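Cruciform cutting endonuclease 1, mitochondrial (Schizosaccharomyces pombe, PDB 1KCF) resolves Holliday junctions as a homodimeric endonuclease that cuts four-way junctions at the point of strand exchange, and seems important for maintaining mitochondrial DNA. Local coordinates at residues R41-D46 against E107-H112; P111-M116 against F162-S167; Y37-V42 against A57-D62; L47-F52 against N136-M141; N79-Q84 against N103-K108. All coordinates share one frame; numbering follows the deposited sequence.

Contact 1 of 5, residues R41-D46 against E107-H112; sequences RVLGID and EKFNPH
Arg41, just before the first strand of the RNase H-like core, and Leu43 within it meet the turn through which helix 91-109 passes into strand 113-118, the closing half of a beta-alpha-beta crossover. Polar contacts converge on Arg41. Its backbone O accepts from His112 N at 3.0 Å, in the carbonyl plane, and so begins the pairing of two parallel strands. The side chain bends at chi3 (77°), which brings the edge of the guanidinium to the helix end. There NE gives an almost straight bond (177°) to Asn110 O at 3.0 Å, the oxygen lying in the guanidinium plane although the donor stands above the plane of the carbonyl. NH2 donates to Phe109 O over 2.7 Å in a more bent bond. Two carbonyls left over where the helix stops are thus gripped by one cation, whose charge would probably be favoured by the negative end of the helix dipole.

A CH-pi contact comes next: Arg41 CD sits over a face of the His112 ring, 3.6 Å from its centroid.

The apolar contacts belong to Leu43. It lies beside Pro111, pointing the same way, and crosses Phe109 at about a right angle; Phe56 and Tyr54 also meet the Phe109 ring. Leu43 CD2 touches Pro111 CG at 3.7 Å, while the other branch, CD1, approaches Phe109 CD1 to 3.8 Å.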
# COMPACT_ATOMS: atom_id res chain seq x y z
N ARG A 41 25.09 -2.42 -6.21
CA ARG A 41 24.12 -1.43 -5.78
C ARG A 41 22.82 -2.10 -5.33
O ARG A 41 21.74 -1.81 -5.84
CB ARG A 41 23.86 -0.42 -6.90
CG ARG A 41 25.12 0.24 -7.45
CD ARG A 41 24.80 1.37 -8.42
NE ARG A 41 24.37 2.58 -7.73
CZ ARG A 41 25.18 3.39 -7.05
NH1 ARG A 41 26.47 3.11 -6.97
NH2 ARG A 41 24.70 4.46 -6.45
N VAL A 42 22.95 -3.00 -4.37
CA VAL A 42 21.82 -3.73 -3.82
C VAL A 42 21.35 -3.03 -2.55
O VAL A 42 22.11 -2.90 -1.58
CB VAL A 42 22.22 -5.18 -3.49
CG1 VAL A 42 21.03 -5.93 -2.93
CG2 VAL A 42 22.75 -5.87 -4.75
N LEU A 43 20.11 -2.56 -2.56
CA LEU A 43 19.55 -1.88 -1.39
C LEU A 43 18.59 -2.78 -0.61
O LEU A 43 17.47 -3.03 -1.05
CB LEU A 43 18.82 -0.60 -1.82
CG LEU A 43 18.18 0.19 -0.67
CD1 LEU A 43 19.27 0.75 0.24
CD2 LEU A 43 17.33 1.32 -1.24
N GLY A 44 19.05 -3.27 0.53
CA GLY A 44 18.22 -4.12 1.37
C GLY A 44 17.44 -3.26 2.35
O GLY A 44 18.03 -2.45 3.06
N ILE A 45 16.13 -3.45 2.40
CA ILE A 45 15.29 -2.66 3.29
C ILE A 45 14.43 -3.48 4.25
O ILE A 45 13.74 -4.42 3.85
CB ILE A 45 14.35 -1.74 2.50
CG1 ILE A 45 15.18 -0.72 1.71
CG2 ILE A 45 13.39 -1.03 3.44
CD1 ILE A 45 14.36 0.16 0.81
N ASP A 46 14.49 -3.11 5.52
CA ASP A 46 13.71 -3.76 6.57
C ASP A 46 12.60 -2.78 6.91
O ASP A 46 12.83 -1.80 7.61
CB ASP A 46 14.57 -3.98 7.81
CG ASP A 46 14.83 -5.44 8.07
OD1 ASP A 46 13.86 -6.22 8.06
OD2 ASP A 46 16.00 -5.80 8.29
N GLU A 107 17.27 8.88 -4.90
CA GLU A 107 18.20 9.98 -5.12
C GLU A 107 19.51 9.79 -4.37
O GLU A 107 20.57 10.21 -4.84
CB GLU A 107 17.56 11.30 -4.72
N LYS A 108 19.43 9.16 -3.21
CA LYS A 108 20.61 8.96 -2.38
C LYS A 108 21.42 7.71 -2.72
O LYS A 108 22.64 7.69 -2.57
CB LYS A 108 20.19 8.91 -0.91
CG LYS A 108 21.34 8.77 0.07
CD LYS A 108 20.88 8.97 1.50
CE LYS A 108 22.04 8.84 2.47
NZ LYS A 108 21.65 9.15 3.87
N PHE A 109 20.74 6.66 -3.19
CA PHE A 109 21.43 5.42 -3.50
C PHE A 109 21.36 4.99 -4.96
O PHE A 109 22.25 4.29 -5.44
CB PHE A 109 20.87 4.30 -2.61
CG PHE A 109 20.93 4.62 -1.15
CD1 PHE A 109 19.82 4.44 -0.34
CD2 PHE A 109 22.10 5.12 -0.58
CE1 PHE A 109 19.86 4.76 1.01
CE2 PHE A 109 22.16 5.44 0.77
CZ PHE A 109 21.04 5.27 1.57
N ASN A 110 20.31 5.41 -5.67
CA ASN A 110 20.16 5.05 -7.07
C ASN A 110 20.50 3.56 -7.22
O ASN A 110 21.47 3.20 -7.88
CB ASN A 110 21.11 5.88 -7.93
CG ASN A 110 20.59 6.09 -9.33
OD1 ASN A 110 19.57 6.74 -9.54
ND2 ASN A 110 21.29 5.52 -10.31
N PRO A 111 19.69 2.68 -6.61
CA PRO A 111 19.90 1.23 -6.65
C PRO A 111 19.58 0.51 -7.95
O PRO A 111 18.78 0.97 -8.77
CB PRO A 111 19.00 0.71 -5.52
CG PRO A 111 18.75 1.93 -4.65
CD PRO A 111 18.60 3.01 -5.68
N HIS A 112 20.23 -0.64 -8.13
CA HIS A 112 20.00 -1.48 -9.30
C HIS A 112 18.98 -2.51 -8.84
O HIS A 112 18.21 -3.05 -9.63
CB HIS A 112 21.28 -2.20 -9.73
CG HIS A 112 22.30 -1.30 -10.35
ND1 HIS A 112 21.97 -0.14 -11.02
CD2 HIS A 112 23.65 -1.42 -10.45
CE1 HIS A 112 23.06 0.42 -11.50
NE2 HIS A 112 24.10 -0.34 -11.17

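Contact 2 of 5, residues P111-M116 against F162-S167; sequences PHVILM and FLLSLS
Leu163 pushes CD1 under two side chains of the adjacent strand, 3.7 Å from Ile114 CG2 and 3.8 Å from Met116 CE. With CG anti to the backbone N (chi1 177°), the leucine leans across toward its neighbours, and the methionine chain, bent at chi3, brings its methyl back to meet it. Tyr143 of helix 128-151 covers both Leu163 and Met116 on this face. On the reverse face Leu115 and Leu164 lie side by side, pointing the same way, with Leu115 CD2 4.0 Å from Leu164 CD1; Leu166 CD1 comes against Leu115 CB, and Trp238 of helix 224-253 packs on all three leucines.

Between the two layers runs a parallel ladder in which strand 162-165 forms the outermost strand of the sheet within the chain. Phe162 N donates to His112 O, Ile114 N to Phe162 O, Leu164 N to Ile114 O and Met116 N to Leu164 O, the last at 2.7 Å; the pairing runs on to Leu166 N and Met116 O at 3.0 Å. Helix 128-151 connects the two strands, completing a beta-alpha-beta unit.

Polarity appears at the C-terminal end, where a water stands 2.6 Å from Ser165 OG, a hydroxyl also bonded to Tyr143. Main-chain bonds therefore hold the strands together, while the apolar side chains supply the surfaces met by Trp238 and Tyr143.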
# COMPACT_ATOMS: atom_id res chain seq x y z
N PRO A 111 19.69 2.68 -6.61
CA PRO A 111 19.90 1.23 -6.65
C PRO A 111 19.58 0.51 -7.95
O PRO A 111 18.78 0.97 -8.77
CB PRO A 111 19.00 0.71 -5.52
CG PRO A 111 18.75 1.93 -4.65
CD PRO A 111 18.60 3.01 -5.68
N HIS A 112 20.23 -0.64 -8.13
CA HIS A 112 20.00 -1.48 -9.30
C HIS A 112 18.98 -2.51 -8.84
O HIS A 112 18.21 -3.05 -9.63
CB HIS A 112 21.28 -2.20 -9.73
CG HIS A 112 22.30 -1.30 -10.35
ND1 HIS A 112 21.97 -0.14 -11.02
CD2 HIS A 112 23.65 -1.42 -10.45
CE1 HIS A 112 23.06 0.42 -11.50
NE2 HIS A 112 24.10 -0.34 -11.17
N VAL A 113 18.99 -2.78 -7.54
CA VAL A 113 18.08 -3.75 -6.94
C VAL A 113 17.65 -3.28 -5.56
O VAL A 113 18.43 -2.72 -4.80
CB VAL A 113 18.76 -5.14 -6.79
CG1 VAL A 113 17.78 -6.12 -6.14
CG2 VAL A 113 19.21 -5.66 -8.15
N ILE A 114 16.38 -3.51 -5.25
CA ILE A 114 15.83 -3.14 -3.96
C ILE A 114 15.17 -4.38 -3.37
O ILE A 114 14.27 -4.95 -3.98
CB ILE A 114 14.77 -2.03 -4.06
CG1 ILE A 114 15.42 -0.75 -4.58
CG2 ILE A 114 14.15 -1.78 -2.69
CD1 ILE A 114 14.43 0.34 -4.88
N LEU A 115 15.66 -4.79 -2.21
CA LEU A 115 15.14 -5.96 -1.50
C LEU A 115 14.27 -5.47 -0.35
O LEU A 115 14.71 -4.69 0.50
CB LEU A 115 16.30 -6.79 -0.96
CG LEU A 115 17.40 -7.13 -1.97
CD1 LEU A 115 18.46 -7.95 -1.27
CD2 LEU A 115 16.82 -7.89 -3.16
N MET A 116 13.04 -5.95 -0.32
CA MET A 116 12.11 -5.53 0.72
C MET A 116 11.64 -6.69 1.59
O MET A 116 11.24 -7.75 1.10
CB MET A 116 10.91 -4.84 0.08
CG MET A 116 10.21 -3.82 0.97
SD MET A 116 8.87 -3.00 0.07
CE MET A 116 9.80 -1.76 -0.84
N PHE A 162 15.23 -3.24 -9.96
CA PHE A 162 14.39 -4.38 -9.62
C PHE A 162 13.89 -4.18 -8.19
O PHE A 162 14.58 -3.60 -7.35
CB PHE A 162 15.17 -5.69 -9.67
CG PHE A 162 15.60 -6.09 -11.05
CD1 PHE A 162 16.80 -5.63 -11.58
CD2 PHE A 162 14.82 -6.95 -11.81
CE1 PHE A 162 17.21 -6.02 -12.85
CE2 PHE A 162 15.22 -7.35 -13.08
CZ PHE A 162 16.42 -6.88 -13.61
N LEU A 163 12.68 -4.67 -7.93
CA LEU A 163 12.09 -4.59 -6.60
C LEU A 163 11.73 -6.02 -6.26
O LEU A 163 11.02 -6.68 -7.01
CB LEU A 163 10.83 -3.72 -6.62
CG LEU A 163 10.06 -3.60 -5.30
CD1 LEU A 163 10.97 -3.07 -4.20
CD2 LEU A 163 8.87 -2.66 -5.49
N LEU A 164 12.23 -6.52 -5.14
CA LEU A 164 11.95 -7.89 -4.75
C LEU A 164 11.56 -8.02 -3.28
O LEU A 164 12.19 -7.42 -2.41
CB LEU A 164 13.18 -8.77 -5.03
CG LEU A 164 13.80 -8.70 -6.43
CD1 LEU A 164 15.15 -9.40 -6.42
CD2 LEU A 164 12.87 -9.35 -7.46
N SER A 165 10.52 -8.80 -3.03
CA SER A 165 10.10 -9.04 -1.66
C SER A 165 10.67 -10.40 -1.29
O SER A 165 10.58 -11.35 -2.07
CB SER A 165 8.58 -9.07 -1.54
OG SER A 165 8.03 -7.78 -1.74
N LEU A 166 11.29 -10.47 -0.12
CA LEU A 166 11.87 -11.71 0.33
C LEU A 166 11.17 -12.15 1.60
O LEU A 166 10.62 -11.32 2.34
CB LEU A 166 13.37 -11.52 0.62
CG LEU A 166 14.17 -10.80 -0.47
CD1 LEU A 166 15.62 -10.67 -0.01
CD2 LEU A 166 14.08 -11.57 -1.79
N SER A 167 11.16 -13.45 1.85
CA SER A 167 10.53 -13.95 3.05
C SER A 167 11.59 -14.00 4.15
O SER A 167 12.70 -14.47 3.92
CB SER A 167 9.97 -15.35 2.82
OG SER A 167 11.01 -16.28 2.59
O HOH W 1 8.00 -6.84 0.67
O HOH W 2 8.64 -9.52 2.22

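Contact 3 of 5, residues Y37-V42 against A57-D62; sequences YPTSRV and ASQNED
Ser58 lies against the chain just before strand 42-47, and its short side chain can be traced in two steps. CB packs on the backbone, 4.0 Å from Ser40 CA. With OG anti to its carbonyl carbon (chi1 -61°), the hydroxyl is carried to Arg41 N, which donates to OG in a nearly straight bond (170°) of 3.0 Å; OG is also hydrogen-bonded to His68 NE2 on the next strand. With an alanine here, Arg41 N and the His68 imidazole would probably both lose the hydroxyl they share, leaving the backbone at Arg41 less firmly fixed.

Arg41 and Val42 together face Ala57 in a G1 beta bulge, with Arg41 at positive phi (51°). Past the bulge the antiparallel pairing of the first two strands begins: Val42 and Ala57 are a hydrogen-bonded pair, Val42 N donating to Ala57 O at 2.7 Å and Ala57 N to Val42 O at 2.9 Å.

On the other side of the bulge Gln59 N donates to Thr39 O at 2.8 Å. The threonine side chain crosses that of Gln59 at a slant, and Thr39 OG1 rests 3.6 Å from Gln59 CB. Helix 224-253 packs nearby, its Gln242 on Thr39 and its Met239 on Gln59.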
# COMPACT_ATOMS: atom_id res chain seq x y z
N TYR A 37 19.71 -11.57 -11.50
CA TYR A 37 19.66 -10.17 -11.09
C TYR A 37 21.06 -9.64 -10.83
O TYR A 37 21.99 -10.41 -10.58
CB TYR A 37 18.83 -10.01 -9.82
CG TYR A 37 17.43 -10.59 -9.87
CD1 TYR A 37 17.15 -11.85 -9.35
CD2 TYR A 37 16.37 -9.86 -10.42
CE1 TYR A 37 15.86 -12.37 -9.36
CE2 TYR A 37 15.07 -10.37 -10.44
CZ TYR A 37 14.82 -11.62 -9.91
OH TYR A 37 13.53 -12.13 -9.91
N PRO A 38 21.24 -8.31 -10.89
CA PRO A 38 22.54 -7.70 -10.65
C PRO A 38 22.90 -7.86 -9.17
O PRO A 38 22.00 -8.03 -8.34
CB PRO A 38 22.31 -6.23 -11.00
CG PRO A 38 21.13 -6.26 -11.92
CD PRO A 38 20.25 -7.30 -11.31
N THR A 39 24.18 -7.81 -8.84
CA THR A 39 24.60 -7.92 -7.45
C THR A 39 25.38 -6.68 -7.02
O THR A 39 26.10 -6.71 -6.04
CB THR A 39 25.47 -9.17 -7.18
OG1 THR A 39 26.54 -9.22 -8.13
CG2 THR A 39 24.63 -10.43 -7.28
N SER A 40 25.23 -5.61 -7.78
CA SER A 40 25.89 -4.35 -7.46
C SER A 40 24.78 -3.37 -7.09
O SER A 40 23.66 -3.47 -7.59
CB SER A 40 26.70 -3.82 -8.65
OG SER A 40 25.87 -3.53 -9.76
N ARG A 41 25.09 -2.42 -6.21
CA ARG A 41 24.12 -1.43 -5.78
C ARG A 41 22.82 -2.10 -5.33
O ARG A 41 21.74 -1.81 -5.84
CB ARG A 41 23.86 -0.42 -6.90
CG ARG A 41 25.12 0.24 -7.45
CD ARG A 41 24.80 1.37 -8.42
NE ARG A 41 24.37 2.58 -7.73
CZ ARG A 41 25.18 3.39 -7.05
NH1 ARG A 41 26.47 3.11 -6.97
NH2 ARG A 41 24.70 4.46 -6.45
N VAL A 42 22.95 -3.00 -4.37
CA VAL A 42 21.82 -3.73 -3.82
C VAL A 42 21.35 -3.03 -2.55
O VAL A 42 22.11 -2.90 -1.58
CB VAL A 42 22.22 -5.18 -3.49
CG1 VAL A 42 21.03 -5.93 -2.93
CG2 VAL A 42 22.75 -5.87 -4.75
N ALA A 57 24.67 -2.30 -0.48
CA ALA A 57 25.93 -2.99 -0.74
C ALA A 57 26.11 -3.48 -2.17
O ALA A 57 25.19 -3.43 -2.98
CB ALA A 57 26.05 -4.16 0.22
N SER A 58 27.32 -3.97 -2.46
CA SER A 58 27.67 -4.50 -3.77
C SER A 58 28.53 -5.75 -3.60
O SER A 58 29.25 -5.88 -2.61
CB SER A 58 28.45 -3.46 -4.58
OG SER A 58 27.68 -2.29 -4.80
N GLN A 59 28.45 -6.67 -4.55
CA GLN A 59 29.24 -7.89 -4.47
C GLN A 59 30.59 -7.67 -5.13
O GLN A 59 30.68 -7.21 -6.26
CB GLN A 59 28.52 -9.05 -5.15
CG GLN A 59 29.15 -10.40 -4.86
CD GLN A 59 28.17 -11.39 -4.27
OE1 GLN A 59 27.24 -11.83 -4.94
NE2 GLN A 59 28.38 -11.74 -3.01
N ASN A 60 31.64 -8.01 -4.38
CA ASN A 60 33.02 -7.85 -4.83
C ASN A 60 33.45 -8.92 -5.83
O ASN A 60 32.79 -9.95 -5.98
CB ASN A 60 33.93 -7.90 -3.60
CG ASN A 60 35.32 -7.38 -3.88
OD1 ASN A 60 35.48 -6.29 -4.42
ND2 ASN A 60 36.32 -8.16 -3.50
N GLU A 61 34.55 -8.66 -6.53
CA GLU A 61 35.08 -9.60 -7.51
C GLU A 61 35.49 -10.87 -6.77
O GLU A 61 35.48 -11.97 -7.33
CB GLU A 61 36.28 -8.99 -8.22
N ASP A 62 35.84 -10.70 -5.50
CA ASP A 62 36.25 -11.82 -4.65
C ASP A 62 35.01 -12.44 -4.03
O ASP A 62 35.10 -13.21 -3.07
CB ASP A 62 37.18 -11.32 -3.54
CG ASP A 62 38.33 -10.48 -4.07
OD1 ASP A 62 39.07 -9.90 -3.24
OD2 ASP A 62 38.50 -10.41 -5.30

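Contact 4 of 5, residues L47-F52 against N136-M141; sequences LGIKNF and NMLESM
Leu47 meets Glu139 at about a right angle, its CD1 branch driven against the root of the glutamate rather than its carboxylate. CD1 stands only 3.3 Å from Glu139 CB, a tight fit, and 3.8 Å from OE1. Because CG of Glu139 is anti to its backbone N (chi1 170°) and the chain is extended beyond it, the carboxylate passes alongside this methyl, and OE1 forms a salt bridge with Arg118.

The second branch of Leu47 turns to Leu138, with CD2 and Leu138 CD1 4.2 Å apart. That same methyl is met by Ile49 CG1 at 4.3 Å and lies 3.9 Å from Gly48 O, so Leu138 CD1 fits among three consecutive residues of the loop. In the RNase H-like fold this loop joins strand 42-47 to its antiparallel neighbour 52-59, directly after the magnesium ligand Asp46; helix 128-151 lies over it.

On the helix side turned to the partner, Met137 packs on Ser140 of the second subunit. Within this chain's own helix, Ser140 OG donates to Asn136 O at 2.8 Å.

What crosses from loop to helix is thus mostly aliphatic, with the one buried carboxylate spoken for by an arginine. The contact joins the loop beside the metal site to a helix of the dimer interface through shape rather than directed bonds.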
# COMPACT_ATOMS: atom_id res chain seq x y z
N LEU A 47 11.40 -3.04 6.40
CA LEU A 47 10.26 -2.16 6.62
C LEU A 47 9.85 -1.97 8.07
O LEU A 47 9.58 -2.93 8.80
CB LEU A 47 9.05 -2.63 5.82
CG LEU A 47 9.17 -2.52 4.30
CD1 LEU A 47 7.95 -3.16 3.66
CD2 LEU A 47 9.28 -1.06 3.90
N GLY A 48 9.80 -0.70 8.46
CA GLY A 48 9.41 -0.31 9.80
C GLY A 48 9.32 1.20 9.77
O GLY A 48 9.85 1.83 8.85
N ILE A 49 8.63 1.80 10.73
CA ILE A 49 8.51 3.25 10.73
C ILE A 49 9.48 3.85 11.75
O ILE A 49 10.28 4.71 11.41
CB ILE A 49 7.06 3.69 11.04
CG1 ILE A 49 6.14 3.17 9.93
CG2 ILE A 49 6.98 5.21 11.13
CD1 ILE A 49 4.68 3.46 10.14
N LYS A 50 9.41 3.38 12.99
CA LYS A 50 10.30 3.91 14.01
C LYS A 50 11.66 3.21 14.00
O LYS A 50 12.59 3.65 14.68
CB LYS A 50 9.64 3.82 15.39
CG LYS A 50 8.39 4.69 15.49
CD LYS A 50 7.83 4.76 16.90
CE LYS A 50 6.58 5.64 16.94
NZ LYS A 50 6.01 5.78 18.32
N ASN A 51 11.76 2.13 13.23
CA ASN A 51 13.03 1.41 13.12
C ASN A 51 13.26 0.94 11.69
O ASN A 51 13.56 -0.24 11.43
CB ASN A 51 13.08 0.22 14.08
CG ASN A 51 12.05 -0.84 13.77
OD1 ASN A 51 12.15 -1.96 14.27
ND2 ASN A 51 11.06 -0.50 12.96
N PHE A 52 13.12 1.87 10.75
CA PHE A 52 13.34 1.59 9.34
C PHE A 52 14.83 1.28 9.23
O PHE A 52 15.66 2.05 9.70
CB PHE A 52 12.99 2.82 8.50
CG PHE A 52 13.20 2.63 7.02
CD1 PHE A 52 12.23 2.01 6.24
CD2 PHE A 52 14.36 3.09 6.41
CE1 PHE A 52 12.42 1.85 4.86
CE2 PHE A 52 14.56 2.94 5.04
CZ PHE A 52 13.59 2.32 4.26
N ASN A 136 2.11 -2.85 6.41
CA ASN A 136 1.46 -3.33 5.20
C ASN A 136 1.21 -2.15 4.27
O ASN A 136 1.35 -2.26 3.05
CB ASN A 136 0.13 -4.01 5.53
CG ASN A 136 0.30 -5.31 6.30
OD1 ASN A 136 1.41 -5.86 6.37
ND2 ASN A 136 -0.79 -5.82 6.85
N MET A 137 0.84 -1.02 4.87
CA MET A 137 0.55 0.19 4.12
C MET A 137 1.81 0.74 3.46
O MET A 137 1.79 1.12 2.29
CB MET A 137 -0.05 1.24 5.05
CG MET A 137 -0.92 2.25 4.35
SD MET A 137 -1.63 3.46 5.47
CE MET A 137 -2.63 2.38 6.52
N LEU A 138 2.89 0.80 4.23
CA LEU A 138 4.17 1.30 3.75
C LEU A 138 4.64 0.46 2.56
O LEU A 138 4.96 0.99 1.50
CB LEU A 138 5.22 1.23 4.86
CG LEU A 138 6.12 2.45 5.05
CD1 LEU A 138 7.30 2.06 5.94
CD2 LEU A 138 6.62 2.95 3.70
N GLU A 139 4.66 -0.85 2.76
CA GLU A 139 5.07 -1.77 1.72
C GLU A 139 4.23 -1.59 0.46
O GLU A 139 4.76 -1.45 -0.64
CB GLU A 139 4.94 -3.21 2.22
CG GLU A 139 5.10 -4.28 1.15
CD GLU A 139 4.98 -5.69 1.71
OE1 GLU A 139 5.94 -6.15 2.36
OE2 GLU A 139 3.93 -6.33 1.51
N SER A 140 2.91 -1.58 0.64
CA SER A 140 1.97 -1.43 -0.46
C SER A 140 2.18 -0.16 -1.27
O SER A 140 2.18 -0.20 -2.50
CB SER A 140 0.53 -1.46 0.05
OG SER A 140 0.20 -2.73 0.56
N MET A 141 2.35 0.96 -0.58
CA MET A 141 2.55 2.23 -1.25
C MET A 141 3.87 2.29 -2.01
O MET A 141 3.92 2.78 -3.14
CB MET A 141 2.45 3.38 -0.24
CG MET A 141 1.07 3.46 0.43
SD MET A 141 0.83 4.92 1.47
CE MET A 141 -0.96 4.98 1.56

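Contact 5 of 5, residues N79-Q84 against N103-K108; sequences NGLDIQ and NTLHEK
Leu81 and Thr104 lie at the middle of this contact, in which the loop leading out of strand 65-73 folds back over helix 91-109, the helix of the crossover it precedes. A type I beta turn from Asn79 to Asp82 shapes the loop. Asn79 itself stays on the loop side: its OD1 accepts from Ile83 N at 3.3 Å, and weakly from Leu81 N, bracing the turn from within. Gly80 follows, its O 3.5 Å from NZ of Lys108, whose fully extended chain brings the ammonium to the rim of the turn.

Leu81 fills the inside. Its CD2 reaches toward Leu105, 4.3 Å from CD2 of that residue, and Lys108 crosses it at about a right angle; Phe52 and Tyr54 of strand 52-59 also touch Leu81. The carbonyl of Leu81 rests against the helix, its O 3.2 Å from Thr104 CG2; OG1 of the threonine lies beside the backbone N (chi1 -54°), which leaves CG2 anti to that N and facing the carbonyl. A glycine in place of Thr104 would probably open a gap beneath this carbonyl and let the turn shift against the helix.

Ile83 ends the contact, slanting across the threonine. Thr104 OG1 is bonded to Gln100 O within the helix, and Ile83 CG1 sits 4.1 Å from that hydroxyl oxygen.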
# COMPACT_ATOMS: atom_id res chain seq x y z
N ASN A 79 16.22 12.19 11.47
CA ASN A 79 16.94 11.01 11.03
C ASN A 79 17.92 11.30 9.90
O ASN A 79 17.86 12.36 9.28
CB ASN A 79 15.94 9.95 10.59
CG ASN A 79 14.98 10.47 9.53
OD1 ASN A 79 15.35 10.61 8.37
ND2 ASN A 79 13.76 10.77 9.95
N GLY A 80 18.81 10.35 9.64
CA GLY A 80 19.80 10.52 8.59
C GLY A 80 19.25 10.59 7.18
O GLY A 80 19.96 11.03 6.27
N LEU A 81 18.01 10.17 6.98
CA LEU A 81 17.41 10.21 5.65
C LEU A 81 16.80 11.57 5.35
O LEU A 81 16.23 11.79 4.28
CB LEU A 81 16.35 9.12 5.50
CG LEU A 81 16.90 7.69 5.43
CD1 LEU A 81 15.75 6.68 5.37
CD2 LEU A 81 17.80 7.56 4.21
N ASP A 82 16.93 12.49 6.30
CA ASP A 82 16.40 13.84 6.14
C ASP A 82 14.92 13.82 5.77
O ASP A 82 14.49 14.49 4.83
CB ASP A 82 17.20 14.59 5.07
N ILE A 83 14.14 13.05 6.52
CA ILE A 83 12.72 12.94 6.27
C ILE A 83 11.93 13.61 7.39
O ILE A 83 11.99 13.20 8.55
CB ILE A 83 12.29 11.45 6.15
CG1 ILE A 83 12.88 10.87 4.86
CG2 ILE A 83 10.77 11.32 6.15
CD1 ILE A 83 12.62 9.40 4.67
N GLN A 84 11.22 14.67 7.03
CA GLN A 84 10.42 15.42 7.99
C GLN A 84 8.99 14.93 7.86
O GLN A 84 8.29 15.26 6.91
CB GLN A 84 10.50 16.91 7.70
N ASN A 103 11.50 8.74 -2.87
CA ASN A 103 12.40 9.66 -3.55
C ASN A 103 13.76 9.73 -2.88
O ASN A 103 14.79 9.73 -3.56
CB ASN A 103 11.83 11.09 -3.58
CG ASN A 103 10.51 11.17 -4.32
OD1 ASN A 103 10.24 10.37 -5.21
ND2 ASN A 103 9.69 12.14 -3.95
N THR A 104 13.77 9.80 -1.56
CA THR A 104 15.02 9.90 -0.82
C THR A 104 15.93 8.69 -1.04
O THR A 104 17.15 8.85 -1.13
CB THR A 104 14.77 10.07 0.68
OG1 THR A 104 13.91 11.20 0.89
CG2 THR A 104 16.08 10.32 1.41
N LEU A 105 15.35 7.50 -1.13
CA LEU A 105 16.16 6.30 -1.34
C LEU A 105 16.71 6.21 -2.78
O LEU A 105 17.81 5.72 -3.00
CB LEU A 105 15.35 5.04 -1.01
CG LEU A 105 14.81 4.87 0.42
CD1 LEU A 105 13.98 3.59 0.49
CD2 LEU A 105 15.96 4.82 1.42
N HIS A 106 15.93 6.69 -3.75
CA HIS A 106 16.36 6.66 -5.15
C HIS A 106 17.43 7.69 -5.46
O HIS A 106 18.39 7.41 -6.18
CB HIS A 106 15.17 6.88 -6.09
CG HIS A 106 14.36 5.64 -6.33
ND1 HIS A 106 14.82 4.58 -7.06
CD2 HIS A 106 13.12 5.29 -5.90
CE1 HIS A 106 13.91 3.62 -7.08
NE2 HIS A 106 12.87 4.03 -6.37
N GLU A 107 17.27 8.88 -4.90
CA GLU A 107 18.20 9.98 -5.12
C GLU A 107 19.51 9.79 -4.37
O GLU A 107 20.57 10.21 -4.84
CB GLU A 107 17.56 11.30 -4.72
N LYS A 108 19.43 9.16 -3.21
CA LYS A 108 20.61 8.96 -2.38
C LYS A 108 21.42 7.71 -2.72
O LYS A 108 22.64 7.69 -2.57
CB LYS A 108 20.19 8.91 -0.91
CG LYS A 108 21.34 8.77 0.07
CD LYS A 108 20.88 8.97 1.50
CE LYS A 108 22.04 8.84 2.47
NZ LYS A 108 21.65 9.15 3.87

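In the fold
Contact 4 is wholly buried and almost purely aliphatic, whereas the other four are partly buried and mix burial with polar or exposed rims. Contacts 1, 2 and 3 belong to one sheet: strand 42-47 is paired with 113-118 on one flank and 52-59 on the other, and Arg41 serves both contact 1 and contact 3. Contacts 2 and 3 are strand pairings held by backbone hydrogen bonds, but contact 2 adds apolar packing on both faces, contact 3 a serine hydroxyl. Contacts 1 and 5 both use the last turns of helix 91-109, but on different neighbours, a strand start and an outlying loop. Phe52 ties contact 4 to contact 5, and Met116 ties it to contact 2 through Leu47.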